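Local atomic coordinates of branched-chain-amino-acid aminotransferase (Pseudomonas aeruginosa, PDB entry 6NST), a protein that probably catalyses the pyridoxal 5'-phosphate-dependent transfer of the amino group of leucine, isoleucine or valine to 2-oxoglutarate in branched-chain amino acid metabolism. Residues F53-H58 / E79-T84; F289-G294 / E301-V306; I200-D205 / R243-I248; G190-G195 / Y209-T214. The protein carries 1 engineered substitution. All blocks are in the same frame, centred on the assembly; numbering follows the deposited sequence.

Contact 1: residues F53-H58 / E79-T84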
loop_
_atom_site.group_PDB
_atom_site.type_symbol
_atom_site.label_atom_id
_atom_site.label_comp_id
_atom_site.label_asym_id
_atom_site.label_seq_id
_atom_site.Cartn_x
_atom_site.Cartn_y
_atom_site.Cartn_z
ATOM N N PHE A 53 16.585 35.969 -6.792
ATOM C CA PHE A 53 16.840 34.870 -7.713
ATOM C C PHE A 53 15.526 34.193 -8.081
ATOM O O PHE A 53 14.833 33.655 -7.209
ATOM C CB PHE A 53 17.810 33.860 -7.106
ATOM C CG PHE A 53 18.142 32.724 -8.026
ATOM C CD1 PHE A 53 18.895 32.940 -9.168
ATOM C CD2 PHE A 53 17.699 31.443 -7.754
ATOM C CE1 PHE A 53 19.200 31.898 -10.021
ATOM C CE2 PHE A 53 18.002 30.396 -8.603
ATOM C CZ PHE A 53 18.753 30.624 -9.737
ATOM N N ARG A 54 15.197 34.216 -9.372
ATOM C CA ARG A 54 13.986 33.609 -9.918
ATOM C C ARG A 54 12.748 34.064 -9.147
ATOM O O ARG A 54 12.006 33.269 -8.564
ATOM C CB ARG A 54 14.102 32.084 -9.941
ATOM C CG ARG A 54 15.326 31.588 -10.688
ATOM C CD ARG A 54 15.159 30.153 -11.142
ATOM N NE ARG A 54 14.147 30.028 -12.186
ATOM C CZ ARG A 54 13.876 28.900 -12.836
ATOM N NH1 ARG A 54 14.544 27.791 -12.553
ATOM N NH2 ARG A 54 12.939 28.882 -13.772
ATOM N N LEU A 55 12.546 35.382 -9.149
ATOM C CA LEU A 55 11.370 35.953 -8.505
ATOM C C LEU A 55 10.086 35.429 -9.140
ATOM O O LEU A 55 9.119 35.114 -8.436
ATOM C CB LEU A 55 11.426 37.477 -8.583
ATOM C CG LEU A 55 10.202 38.219 -8.050
ATOM C CD1 LEU A 55 9.949 37.850 -6.597
ATOM C CD2 LEU A 55 10.365 39.723 -8.208
ATOM N N GLN A 56 10.068 35.313 -10.469
ATOM C CA GLN A 56 8.853 34.906 -11.169
ATOM C C GLN A 56 8.469 33.470 -10.832
ATOM O O GLN A 56 7.286 33.172 -10.617
ATOM C CB GLN A 56 9.040 35.077 -12.677
ATOM C CG GLN A 56 7.863 34.611 -13.528
ATOM C CD GLN A 56 6.656 35.530 -13.436
ATOM O OE1 GLN A 56 6.693 36.566 -12.770
ATOM N NE2 GLN A 56 5.576 35.153 -14.113
ATOM N N ALA A 57 9.452 32.567 -10.772
ATOM C CA ALA A 57 9.153 31.166 -10.493
ATOM C C ALA A 57 8.595 30.986 -9.087
ATOM O O ALA A 57 7.723 30.138 -8.864
ATOM C CB ALA A 57 10.404 30.310 -10.687
ATOM N N HIS A 58 9.082 31.772 -8.127
ATOM C CA HIS A 58 8.573 31.653 -6.766
ATOM C C HIS A 58 7.186 32.271 -6.641
ATOM O O HIS A 58 6.334 31.751 -5.912
ATOM C CB HIS A 58 9.557 32.287 -5.783
ATOM C CG HIS A 58 10.781 31.459 -5.548
ATOM N ND1 HIS A 58 10.801 30.394 -4.673
ATOM C CD2 HIS A 58 12.022 31.527 -6.086
ATOM C CE1 HIS A 58 12.003 29.846 -4.677
ATOM N NE2 HIS A 58 12.763 30.514 -5.526
ATOM N N GLU A 79 1.805 42.619 -8.409
ATOM C CA GLU A 79 1.866 43.241 -7.090
ATOM C C GLU A 79 2.756 42.444 -6.146
ATOM O O GLU A 79 3.528 43.025 -5.374
ATOM C CB GLU A 79 0.464 43.381 -6.504
ATOM C CG GLU A 79 -0.498 44.167 -7.368
ATOM C CD GLU A 79 -1.831 44.383 -6.687
ATOM O OE1 GLU A 79 -1.900 45.225 -5.768
ATOM O OE2 GLU A 79 -2.806 43.697 -7.058
ATOM N N ILE A 80 2.665 41.113 -6.198
ATOM C CA ILE A 80 3.476 40.281 -5.314
ATOM C C ILE A 80 4.951 40.397 -5.673
ATOM O O ILE A 80 5.811 40.499 -4.788
ATOM C CB ILE A 80 2.989 38.821 -5.360
ATOM C CG1 ILE A 80 1.565 38.725 -4.814
ATOM C CG2 ILE A 80 3.918 37.924 -4.561
ATOM C CD1 ILE A 80 1.412 39.297 -3.420
ATOM N N ASN A 81 5.270 40.387 -6.972
ATOM C CA ASN A 81 6.652 40.602 -7.392
ATOM C C ASN A 81 7.166 41.950 -6.906
ATOM O O ASN A 81 8.298 42.055 -6.418
ATOM C CB ASN A 81 6.767 40.508 -8.914
ATOM C CG ASN A 81 6.488 39.117 -9.439
ATOM O OD1 ASN A 81 7.269 38.194 -9.224
ATOM N ND2 ASN A 81 5.378 38.964 -10.151
ATOM N N GLU A 82 6.343 42.992 -7.025
ATOM C CA GLU A 82 6.751 44.314 -6.569
ATOM C C GLU A 82 6.862 44.363 -5.049
ATOM O O GLU A 82 7.781 44.987 -4.506
ATOM C CB GLU A 82 5.764 45.365 -7.074
ATOM C CG GLU A 82 6.393 46.715 -7.368
ATOM C CD GLU A 82 7.372 46.662 -8.525
ATOM O OE1 GLU A 82 7.194 45.808 -9.421
ATOM O OE2 GLU A 82 8.322 47.474 -8.537
ATOM N N ALA A 83 5.935 43.708 -4.346
ATOM C CA ALA A 83 5.986 43.698 -2.889
ATOM C C ALA A 83 7.180 42.900 -2.383
ATOM O O ALA A 83 7.793 43.264 -1.372
ATOM C CB ALA A 83 4.686 43.133 -2.320
ATOM N N THR A 84 7.522 41.808 -3.070
ATOM C CA THR A 84 8.678 41.015 -2.665
ATOM C C THR A 84 9.961 41.830 -2.768
ATOM O O THR A 84 10.827 41.755 -1.887
ATOM C CB THR A 84 8.771 39.752 -3.518
ATOM O OG1 THR A 84 7.511 39.072 -3.495
ATOM C CG2 THR A 84 9.850 38.824 -2.981
#
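L55 reaches out from the first turn of its helix and crosses the amide of N81 at a slant, its branch carbon CG only 3.2 Å from N81 OD1. Its two methyls divide the facing helix between them. CD2 lies against the root of the asparagine, 3.7 Å from N81 CB and 3.6 Å from N81 O, while CD1 meets T84 CG2 at 3.7 Å as the two side chains slide past each other in opposite directions. T84 can offer a methyl here because its hydroxyl is turned back along its own helix (chi1 -52°): OG1 bonds I80 O at 2.6 Å, on the face of that carbonyl opposite to the one used by T84 N. The contact joins the first turn of helix 55-68 to the middle of helix 77-89, the next helix in the chain, in the N-terminal part of the class IV aminotransferase fold, where I80, A83 and T84 also rest on strand 118-126. N81 OD1 has its polar partner in T59 OG1, one turn on from L55, whose carbonyl O bonds the same hydroxyl. Next along the helix, Q56 starts away from the other helix but bends at chi2 (72°), bringing OE1 to 3.8 Å from N81 ND2; the two amide planes lie 19° apart, nearly parallel, in a loose approach at the exposed border.

Contact 2: residues F289-G294 / E301-V306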
loop_
_atom_site.group_PDB
_atom_site.type_symbol
_atom_site.label_atom_id
_atom_site.label_comp_id
_atom_site.label_asym_id
_atom_site.label_seq_id
_atom_site.Cartn_x
_atom_site.Cartn_y
_atom_site.Cartn_z
ATOM N N PHE A 289 26.224 28.896 -7.338
ATOM C CA PHE A 289 26.620 30.096 -6.607
ATOM C C PHE A 289 26.998 31.226 -7.558
ATOM O O PHE A 289 26.673 32.392 -7.303
ATOM C CB PHE A 289 27.776 29.781 -5.659
ATOM C CG PHE A 289 27.339 29.231 -4.332
ATOM C CD1 PHE A 289 27.293 30.043 -3.212
ATOM C CD2 PHE A 289 26.970 27.903 -4.204
ATOM C CE1 PHE A 289 26.893 29.539 -1.990
ATOM C CE2 PHE A 289 26.569 27.392 -2.988
ATOM C CZ PHE A 289 26.531 28.210 -1.880
ATOM N N ASP A 290 27.689 30.904 -8.656
ATOM C CA ASP A 290 27.995 31.920 -9.658
ATOM C C ASP A 290 26.727 32.497 -10.270
ATOM O O ASP A 290 26.676 33.690 -10.593
ATOM C CB ASP A 290 28.883 31.331 -10.755
ATOM C CG ASP A 290 30.281 31.015 -10.268
ATOM O OD1 ASP A 290 30.637 31.447 -9.150
ATOM O OD2 ASP A 290 31.024 30.331 -11.006
ATOM N N LEU A 291 25.694 31.669 -10.431
ATOM C CA LEU A 291 24.461 32.129 -11.055
ATOM C C LEU A 291 23.686 33.061 -10.129
ATOM O O LEU A 291 23.274 34.154 -10.535
ATOM C CB LEU A 291 23.604 30.929 -11.453
ATOM C CG LEU A 291 22.279 31.240 -12.146
ATOM C CD1 LEU A 291 22.524 31.843 -13.521
ATOM C CD2 LEU A 291 21.426 29.985 -12.243
ATOM N N VAL A 292 23.482 32.647 -8.876
ATOM C CA VAL A 292 22.636 33.431 -7.980
ATOM C C VAL A 292 23.326 34.724 -7.557
ATOM O O VAL A 292 22.658 35.733 -7.306
ATOM C CB VAL A 292 22.217 32.587 -6.760
ATOM C CG1 VAL A 292 21.478 31.336 -7.208
ATOM C CG2 VAL A 292 23.423 32.223 -5.904
ATOM N N SER A 293 24.655 34.727 -7.481
ATOM C CA SER A 293 25.399 35.900 -7.037
ATOM C C SER A 293 25.783 36.828 -8.180
ATOM O O SER A 293 26.409 37.863 -7.931
ATOM C CB SER A 293 26.663 35.475 -6.281
ATOM O OG SER A 293 27.599 34.867 -7.154
ATOM N N GLY A 294 25.433 36.488 -9.417
ATOM C CA GLY A 294 25.725 37.347 -10.545
ATOM C C GLY A 294 27.159 37.331 -11.023
ATOM O O GLY A 294 27.518 38.159 -11.868
ATOM N N GLU A 301 17.289 37.062 -16.703
ATOM C CA GLU A 301 15.903 37.084 -16.254
ATOM C C GLU A 301 15.706 36.382 -14.918
ATOM O O GLU A 301 14.644 36.540 -14.305
ATOM C CB GLU A 301 14.994 36.451 -17.310
ATOM C CG GLU A 301 15.195 34.951 -17.510
ATOM C CD GLU A 301 16.438 34.615 -18.318
ATOM O OE1 GLU A 301 17.098 35.550 -18.822
ATOM O OE2 GLU A 301 16.755 33.413 -18.449
ATOM N N TRP A 302 16.691 35.620 -14.450
ATOM C CA TRP A 302 16.603 34.939 -13.166
ATOM C C TRP A 302 17.119 35.786 -12.009
ATOM O O TRP A 302 17.049 35.344 -10.859
ATOM C CB TRP A 302 17.367 33.609 -13.222
ATOM C CG TRP A 302 16.678 32.558 -14.045
ATOM C CD1 TRP A 302 15.469 32.670 -14.674
ATOM C CD2 TRP A 302 17.153 31.235 -14.325
ATOM N NE1 TRP A 302 15.164 31.501 -15.327
ATOM C CE2 TRP A 302 16.181 30.604 -15.129
ATOM C CE3 TRP A 302 18.305 30.523 -13.975
ATOM C CZ2 TRP A 302 16.327 29.295 -15.588
ATOM C CZ3 TRP A 302 18.447 29.224 -14.432
ATOM C CH2 TRP A 302 17.463 28.624 -15.230
ATOM N N ARG A 303 17.629 36.986 -12.279
ATOM C CA ARG A 303 18.109 37.900 -11.245
ATOM C C ARG A 303 17.364 39.221 -11.402
ATOM O O ARG A 303 17.653 40.003 -12.313
ATOM C CB ARG A 303 19.619 38.095 -11.339
ATOM C CG ARG A 303 20.425 36.844 -11.040
ATOM C CD ARG A 303 21.912 37.100 -11.207
ATOM N NE ARG A 303 22.243 37.467 -12.580
ATOM C CZ ARG A 303 22.520 36.591 -13.540
ATOM N NH1 ARG A 303 22.509 35.292 -13.274
ATOM N NH2 ARG A 303 22.810 37.013 -14.763
ATOM N N THR A 304 16.406 39.470 -10.512
ATOM C CA THR A 304 15.582 40.673 -10.555
ATOM C C THR A 304 16.121 41.665 -9.530
ATOM O O THR A 304 16.038 41.422 -8.321
ATOM C CB THR A 304 14.116 40.338 -10.286
ATOM O OG1 THR A 304 13.646 39.430 -11.289
ATOM C CG2 THR A 304 13.264 41.599 -10.315
ATOM N N LEU A 305 16.676 42.775 -10.017
ATOM C CA LEU A 305 17.217 43.799 -9.134
ATOM C C LEU A 305 16.143 44.316 -8.185
ATOM O O LEU A 305 14.969 44.431 -8.548
ATOM C CB LEU A 305 17.795 44.956 -9.952
ATOM C CG LEU A 305 19.035 44.632 -10.786
ATOM C CD1 LEU A 305 19.512 45.863 -11.545
ATOM C CD2 LEU A 305 20.136 44.086 -9.895
ATOM N N VAL A 306 16.558 44.624 -6.961
ATOM C CA VAL A 306 15.628 45.060 -5.924
ATOM C C VAL A 306 15.455 46.574 -5.930
ATOM O O VAL A 306 14.340 47.078 -5.769
ATOM C CB VAL A 306 16.112 44.541 -4.555
ATOM C CG1 VAL A 306 15.286 45.128 -3.441
ATOM C CG2 VAL A 306 16.045 43.022 -4.515
#
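L291 O, in the last turn of helix 279-292, draws two donors: R303 NH1 from across the contact at 3.1 Å, and G294 N at the helix end in a weak bond. The arginine bond is bent, with an N-H...O angle of 141°, and the oxygen lies 26° out of the guanidinium plane. R303 CD passes G294 CA at 3.9 Å, and the fold at chi3 (-62°) turns NE and the guanidinium back over this glycine, where the chain leaves the helix with positive phi. The side chain of L291 serves both neighbours. CD1 lies in the guanidinium plane, 3.5 Å from R303 NH1; CD2 touches the rim of the W302 indole, 3.6 Å from CE3, so the ring receives the methyl at its edge. W302 also stacks with H299 and forms a cation-pi pair with R54. The contact thus ties the end of helix 279-292 to the C-terminal strand 303-305, an outer strand of the antiparallel sheet. NH1 also bonds A298 O in the intervening loop, so one guanidinium nitrogen holds two backbone carbonyls, and the group's charge is probably well placed beside the negative end of the helix dipole.

Contact 3: residues I200-D205 / R243-I248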
loop_
_atom_site.group_PDB
_atom_site.type_symbol
_atom_site.label_atom_id
_atom_site.label_comp_id
_atom_site.label_asym_id
_atom_site.label_seq_id
_atom_site.Cartn_x
_atom_site.Cartn_y
_atom_site.Cartn_z
ATOM N N ILE A 200 17.019 15.880 -3.410
ATOM C CA ILE A 200 18.238 15.096 -3.263
ATOM C C ILE A 200 18.711 14.634 -4.635
ATOM O O ILE A 200 17.901 14.333 -5.520
ATOM C CB ILE A 200 18.030 13.903 -2.304
ATOM C CG1 ILE A 200 19.368 13.231 -1.979
ATOM C CG2 ILE A 200 17.039 12.902 -2.878
ATOM C CD1 ILE A 200 19.306 12.284 -0.793
ATOM N N PHE A 201 20.029 14.608 -4.814
ATOM C CA PHE A 201 20.667 14.133 -6.031
ATOM C C PHE A 201 21.764 13.149 -5.657
ATOM O O PHE A 201 22.371 13.255 -4.590
ATOM C CB PHE A 201 21.283 15.281 -6.847
ATOM C CG PHE A 201 20.276 16.195 -7.491
ATOM C CD1 PHE A 201 19.573 17.123 -6.739
ATOM C CD2 PHE A 201 20.058 16.147 -8.859
ATOM C CE1 PHE A 201 18.658 17.971 -7.338
ATOM C CE2 PHE A 201 19.145 16.989 -9.463
ATOM C CZ PHE A 201 18.444 17.903 -8.701
ATOM N N ILE A 202 22.012 12.185 -6.539
ATOM C CA ILE A 202 23.140 11.276 -6.394
ATOM C C ILE A 202 23.856 11.179 -7.733
ATOM O O ILE A 202 23.258 11.369 -8.796
ATOM C CB ILE A 202 22.722 9.873 -5.891
ATOM C CG1 ILE A 202 21.855 9.153 -6.921
ATOM C CG2 ILE A 202 21.988 9.970 -4.559
ATOM C CD1 ILE A 202 21.486 7.741 -6.510
ATOM N N ILE A 203 25.155 10.899 -7.671
ATOM C CA ILE A 203 25.996 10.739 -8.851
ATOM C C ILE A 203 26.620 9.352 -8.802
ATOM O O ILE A 203 27.138 8.936 -7.760
ATOM C CB ILE A 203 27.084 11.828 -8.937
ATOM C CG1 ILE A 203 26.488 13.167 -9.379
ATOM C CG2 ILE A 203 28.189 11.413 -9.899
ATOM C CD1 ILE A 203 25.879 13.978 -8.262
ATOM N N LYS A 204 26.560 8.638 -9.923
ATOM C CA LYS A 204 27.164 7.313 -10.039
ATOM C C LYS A 204 27.804 7.214 -11.415
ATOM O O LYS A 204 27.102 7.253 -12.432
ATOM C CB LYS A 204 26.127 6.208 -9.829
ATOM C CG LYS A 204 26.707 4.799 -9.788
ATOM C CD LYS A 204 27.779 4.674 -8.719
ATOM C CE LYS A 204 28.284 3.242 -8.601
ATOM N NZ LYS A 204 27.219 2.310 -8.128
ATOM N N ASP A 205 29.135 7.104 -11.444
ATOM C CA ASP A 205 29.898 6.975 -12.686
ATOM C C ASP A 205 29.667 8.168 -13.612
ATOM O O ASP A 205 29.486 8.016 -14.822
ATOM C CB ASP A 205 29.576 5.657 -13.396
ATOM C CG ASP A 205 29.867 4.448 -12.529
ATOM O OD1 ASP A 205 30.840 4.498 -11.749
ATOM O OD2 ASP A 205 29.118 3.451 -12.618
ATOM N N ARG A 243 16.950 3.523 -1.039
ATOM C CA ARG A 243 17.861 4.061 -0.036
ATOM C C ARG A 243 19.258 3.466 -0.179
ATOM O O ARG A 243 20.259 4.175 -0.026
ATOM C CB ARG A 243 17.307 3.825 1.370
ATOM C CG ARG A 243 17.337 2.377 1.838
ATOM C CD ARG A 243 17.517 2.309 3.342
ATOM N NE ARG A 243 16.266 2.540 4.046
ATOM C CZ ARG A 243 16.177 2.968 5.299
ATOM N NH1 ARG A 243 14.984 3.139 5.846
ATOM N NH2 ARG A 243 17.271 3.239 5.997
ATOM N N ASP A 244 19.353 2.170 -0.488
ATOM C CA ASP A 244 20.663 1.548 -0.613
ATOM C C ASP A 244 21.356 1.911 -1.918
ATOM O O ASP A 244 22.578 1.757 -2.022
ATOM C CB ASP A 244 20.554 0.024 -0.455
ATOM C CG ASP A 244 19.441 -0.586 -1.290
ATOM O OD1 ASP A 244 19.631 -1.722 -1.780
ATOM O OD2 ASP A 244 18.379 0.053 -1.454
ATOM N N GLU A 245 20.610 2.405 -2.906
ATOM C CA GLU A 245 21.238 2.986 -4.087
ATOM C C GLU A 245 21.995 4.262 -3.735
ATOM O O GLU A 245 23.035 4.553 -4.338
ATOM C CB GLU A 245 20.173 3.253 -5.154
ATOM C CG GLU A 245 20.696 3.830 -6.456
ATOM C CD GLU A 245 19.615 3.934 -7.519
ATOM O OE1 GLU A 245 18.494 3.425 -7.286
ATOM O OE2 GLU A 245 19.887 4.525 -8.587
ATOM N N VAL A 246 21.497 5.026 -2.759
ATOM C CA VAL A 246 22.219 6.200 -2.283
ATOM C C VAL A 246 23.496 5.791 -1.557
ATOM O O VAL A 246 24.515 6.487 -1.645
ATOM C CB VAL A 246 21.307 7.053 -1.377
ATOM C CG1 VAL A 246 22.032 8.312 -0.911
ATOM C CG2 VAL A 246 20.017 7.409 -2.101
ATOM N N TYR A 247 23.466 4.664 -0.836
ATOM C CA TYR A 247 24.632 4.231 -0.070
ATOM C C TYR A 247 25.846 4.019 -0.970
ATOM O O TYR A 247 26.980 4.303 -0.568
ATOM C CB TYR A 247 24.326 2.938 0.693
ATOM C CG TYR A 247 23.239 3.019 1.747
ATOM C CD1 TYR A 247 22.757 4.241 2.204
ATOM C CD2 TYR A 247 22.699 1.856 2.294
ATOM C CE1 TYR A 247 21.762 4.302 3.170
ATOM C CE2 TYR A 247 21.709 1.908 3.257
ATOM C CZ TYR A 247 21.243 3.134 3.691
ATOM O OH TYR A 247 20.259 3.186 4.653
ATOM N N ILE A 248 25.629 3.521 -2.185
ATOM C CA ILE A 248 26.721 3.142 -3.076
ATOM C C ILE A 248 26.928 4.170 -4.192
ATOM O O ILE A 248 27.579 3.869 -5.192
ATOM C CB ILE A 248 26.509 1.737 -3.657
ATOM C CG1 ILE A 248 25.224 1.692 -4.488
ATOM C CG2 ILE A 248 26.484 0.707 -2.543
ATOM C CD1 ILE A 248 24.953 0.347 -5.128
#
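The short helix 243-247 lies against one side of strand 199-204, part of the large mixed sheet, and I202 is the strand residue that meets it. I202 CG2 packs on V246 CG1 at 4.0 Å, the two side chains crossing at about a right angle. The other branch goes to E245: with chi1 at 66°, CG1 is wedged between the two backbone branches, and CD1 ends 4.0 Å from E245 CG, on the aliphatic part of an extended glutamate. The acid beyond is held by K239, through a salt bridge to OE2. V246 also touches M184 of strand 182-186, so the helix spans more than one strand of the sheet while its far side faces other subunits; D244 and R243 bond R158 and N153 of the second subunit, and R243 has a cation-pi contact with F147 of the third. Towards the strand end, K204 bends at chi2 and again at chi4 (-65°), curling round the carbonyl of I248, the first residue past the helix. K204 CE lies 3.5 Å from I248 O, and K204 NZ gives that oxygen a weak hydrogen bond of 3.3 Å. D64 of the second subunit adds a long, weak ion pair to the same ammonium group.

Contact 4: residues G190-G195 / Y209-T214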
loop_
_atom_site.group_PDB
_atom_site.type_symbol
_atom_site.label_atom_id
_atom_site.label_comp_id
_atom_site.label_asym_id
_atom_site.label_seq_id
_atom_site.Cartn_x
_atom_site.Cartn_y
_atom_site.Cartn_z
ATOM N N GLY A 190 8.425 3.366 -0.273
ATOM C CA GLY A 190 9.741 3.020 0.220
ATOM C C GLY A 190 10.897 3.596 -0.567
ATOM O O GLY A 190 12.053 3.386 -0.179
ATOM N N TYR A 191 10.628 4.310 -1.654
ATOM C CA TYR A 191 11.668 4.902 -2.479
ATOM C C TYR A 191 12.063 6.275 -1.943
ATOM O O TYR A 191 11.317 6.920 -1.202
ATOM C CB TYR A 191 11.200 5.008 -3.933
ATOM C CG TYR A 191 10.904 3.661 -4.552
ATOM C CD1 TYR A 191 9.636 3.104 -4.471
ATOM C CD2 TYR A 191 11.899 2.936 -5.195
ATOM C CE1 TYR A 191 9.360 1.870 -5.022
ATOM C CE2 TYR A 191 11.632 1.696 -5.755
ATOM C CZ TYR A 191 10.360 1.171 -5.663
ATOM O OH TYR A 191 10.078 -0.057 -6.208
ATOM N N VAL A 192 13.259 6.718 -2.333
ATOM C CA VAL A 192 13.771 8.006 -1.882
ATOM C C VAL A 192 12.981 9.129 -2.537
ATOM O O VAL A 192 12.768 9.134 -3.756
ATOM C CB VAL A 192 15.270 8.127 -2.193
ATOM C CG1 VAL A 192 15.789 9.506 -1.809
ATOM C CG2 VAL A 192 16.048 7.042 -1.467
ATOM N N ALA A 193 12.540 10.091 -1.729
ATOM C CA ALA A 193 11.800 11.245 -2.221
ATOM C C ALA A 193 12.635 12.519 -2.171
ATOM O O ALA A 193 12.913 13.120 -3.213
ATOM C CB ALA A 193 10.505 11.422 -1.415
ATOM N N GLU A 194 13.053 12.939 -0.984
ATOM C CA GLU A 194 13.735 14.216 -0.804
ATOM C C GLU A 194 14.302 14.259 0.610
ATOM O O GLU A 194 14.157 13.311 1.389
ATOM C CB GLU A 194 12.776 15.383 -1.052
ATOM C CG GLU A 194 11.451 15.249 -0.312
ATOM C CD GLU A 194 10.480 16.370 -0.629
ATOM O OE1 GLU A 194 10.905 17.378 -1.233
ATOM O OE2 GLU A 194 9.289 16.241 -0.275
ATOM N N GLY A 195 14.958 15.368 0.932
ATOM C CA GLY A 195 15.292 15.684 2.301
ATOM C C GLY A 195 14.086 16.251 3.026
ATOM O O GLY A 195 12.966 16.280 2.513
ATOM N N TYR A 209 21.643 11.239 -10.908
ATOM C CA TYR A 209 20.338 10.635 -10.686
ATOM C C TYR A 209 19.598 11.431 -9.621
ATOM O O TYR A 209 20.208 11.938 -8.676
ATOM C CB TYR A 209 20.460 9.168 -10.258
ATOM C CG TYR A 209 21.157 8.290 -11.273
ATOM C CD1 TYR A 209 22.536 8.127 -11.248
ATOM C CD2 TYR A 209 20.435 7.627 -12.259
ATOM C CE1 TYR A 209 23.179 7.328 -12.175
ATOM C CE2 TYR A 209 21.069 6.823 -13.190
ATOM C CZ TYR A 209 22.441 6.678 -13.142
ATOM O OH TYR A 209 23.081 5.881 -14.064
ATOM N N THR A 210 18.285 11.548 -9.784
ATOM C CA THR A 210 17.449 12.251 -8.826
ATOM C C THR A 210 16.051 11.664 -8.908
ATOM O O THR A 210 15.639 11.201 -9.979
ATOM C CB THR A 210 17.423 13.766 -9.098
ATOM O OG1 THR A 210 16.689 14.432 -8.065
ATOM C CG2 THR A 210 16.783 14.072 -10.449
ATOM N N PRO A 211 15.315 11.630 -7.797
ATOM C CA PRO A 211 13.946 11.104 -7.845
ATOM C C PRO A 211 13.081 11.917 -8.795
ATOM O O PRO A 211 13.145 13.147 -8.825
ATOM C CB PRO A 211 13.463 11.231 -6.396
ATOM C CG PRO A 211 14.715 11.247 -5.580
ATOM C CD PRO A 211 15.735 11.953 -6.422
ATOM N N GLU A 212 12.284 11.209 -9.591
ATOM C CA GLU A 212 11.355 11.871 -10.492
ATOM C C GLU A 212 10.325 12.665 -9.697
ATOM O O GLU A 212 10.004 12.335 -8.552
ATOM C CB GLU A 212 10.665 10.839 -11.386
ATOM C CG GLU A 212 10.890 9.403 -10.933
ATOM C CD GLU A 212 10.150 8.390 -11.785
ATOM O OE1 GLU A 212 10.271 8.451 -13.027
ATOM O OE2 GLU A 212 9.445 7.535 -11.209
ATOM N N VAL A 213 9.816 13.733 -10.310
ATOM C CA VAL A 213 8.832 14.599 -9.667
ATOM C C VAL A 213 7.580 13.784 -9.378
ATOM O O VAL A 213 6.559 13.920 -10.063
ATOM C CB VAL A 213 8.513 15.827 -10.536
ATOM C CG1 VAL A 213 7.810 16.896 -9.711
ATOM C CG2 VAL A 213 9.784 16.377 -11.162
ATOM N N THR A 214 7.652 12.930 -8.358
ATOM C CA THR A 214 6.596 11.972 -8.065
ATOM C C THR A 214 5.839 12.384 -6.810
ATOM O O THR A 214 4.771 12.999 -6.891
ATOM C CB THR A 214 7.189 10.572 -7.900
ATOM O OG1 THR A 214 8.345 10.443 -8.736
ATOM C CG2 THR A 214 6.184 9.520 -8.305
#
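The two backbones come nearest at A193 and P211, whose CA atoms are 6.0 Å apart, yet no hydrogen bond joins the segments. The link is made by the P211 ring, pointed at segment 190-195. Its CG lies 3.4 Å from V192 O and 3.5 Å from A193 O, so two successive carbonyls of 190-195 are turned to the same ring carbon; P211 CB approaches V192 O equally closely, at 3.4 Å. V192 adds an apolar touch: its CG1, anti to the backbone N (chi1 176°), stands 4.3 Å from P211 CG. A193 takes part through its backbone, since its methyl points away. In the mixed sheet, strand 192-195 is weakly bonded and pairs antiparallel with 182-186, whereas 207-210 pairs with 199-204 and 235-238; P211 thus joins 192-195 to the segment following on from 207-210, although these two strands do not pair with each other in the sheet. I200 of strand 199-204 touches both V192 and P211. The proline carbonyl bonds R222 of helix 220-231. Past it, the chain makes an inverse gamma turn centred on V213, in a poorly ordered region where T214 packs on Y191 of another subunit.

In the fold
Contacts 1 and 2 lie on one side of the chain's centre and touch: R54 N bonds W302 O, and the F53 ring packs on L291 and V292, joining strand 51-53 to the C-terminal segment and helix 279-292. Contacts 3 and 4 sit on the opposite side from contact 1, at the mixed sheet, and share the hairpin of strands 199-204 and 207-210, where I202 O bonds Y209 N. Contact 4 is fully buried and works by ring-to-carbonyl packing. The other three are partly buried: contact 1 sets a leucine against an amide and a threonine methyl, with no hydrogen bond across it, while contacts 2 and 3 add a cationic side chain on a carbonyl at or just past a helix end, weakly in contact 3. Neighbouring subunits reach only contacts 3 and 4.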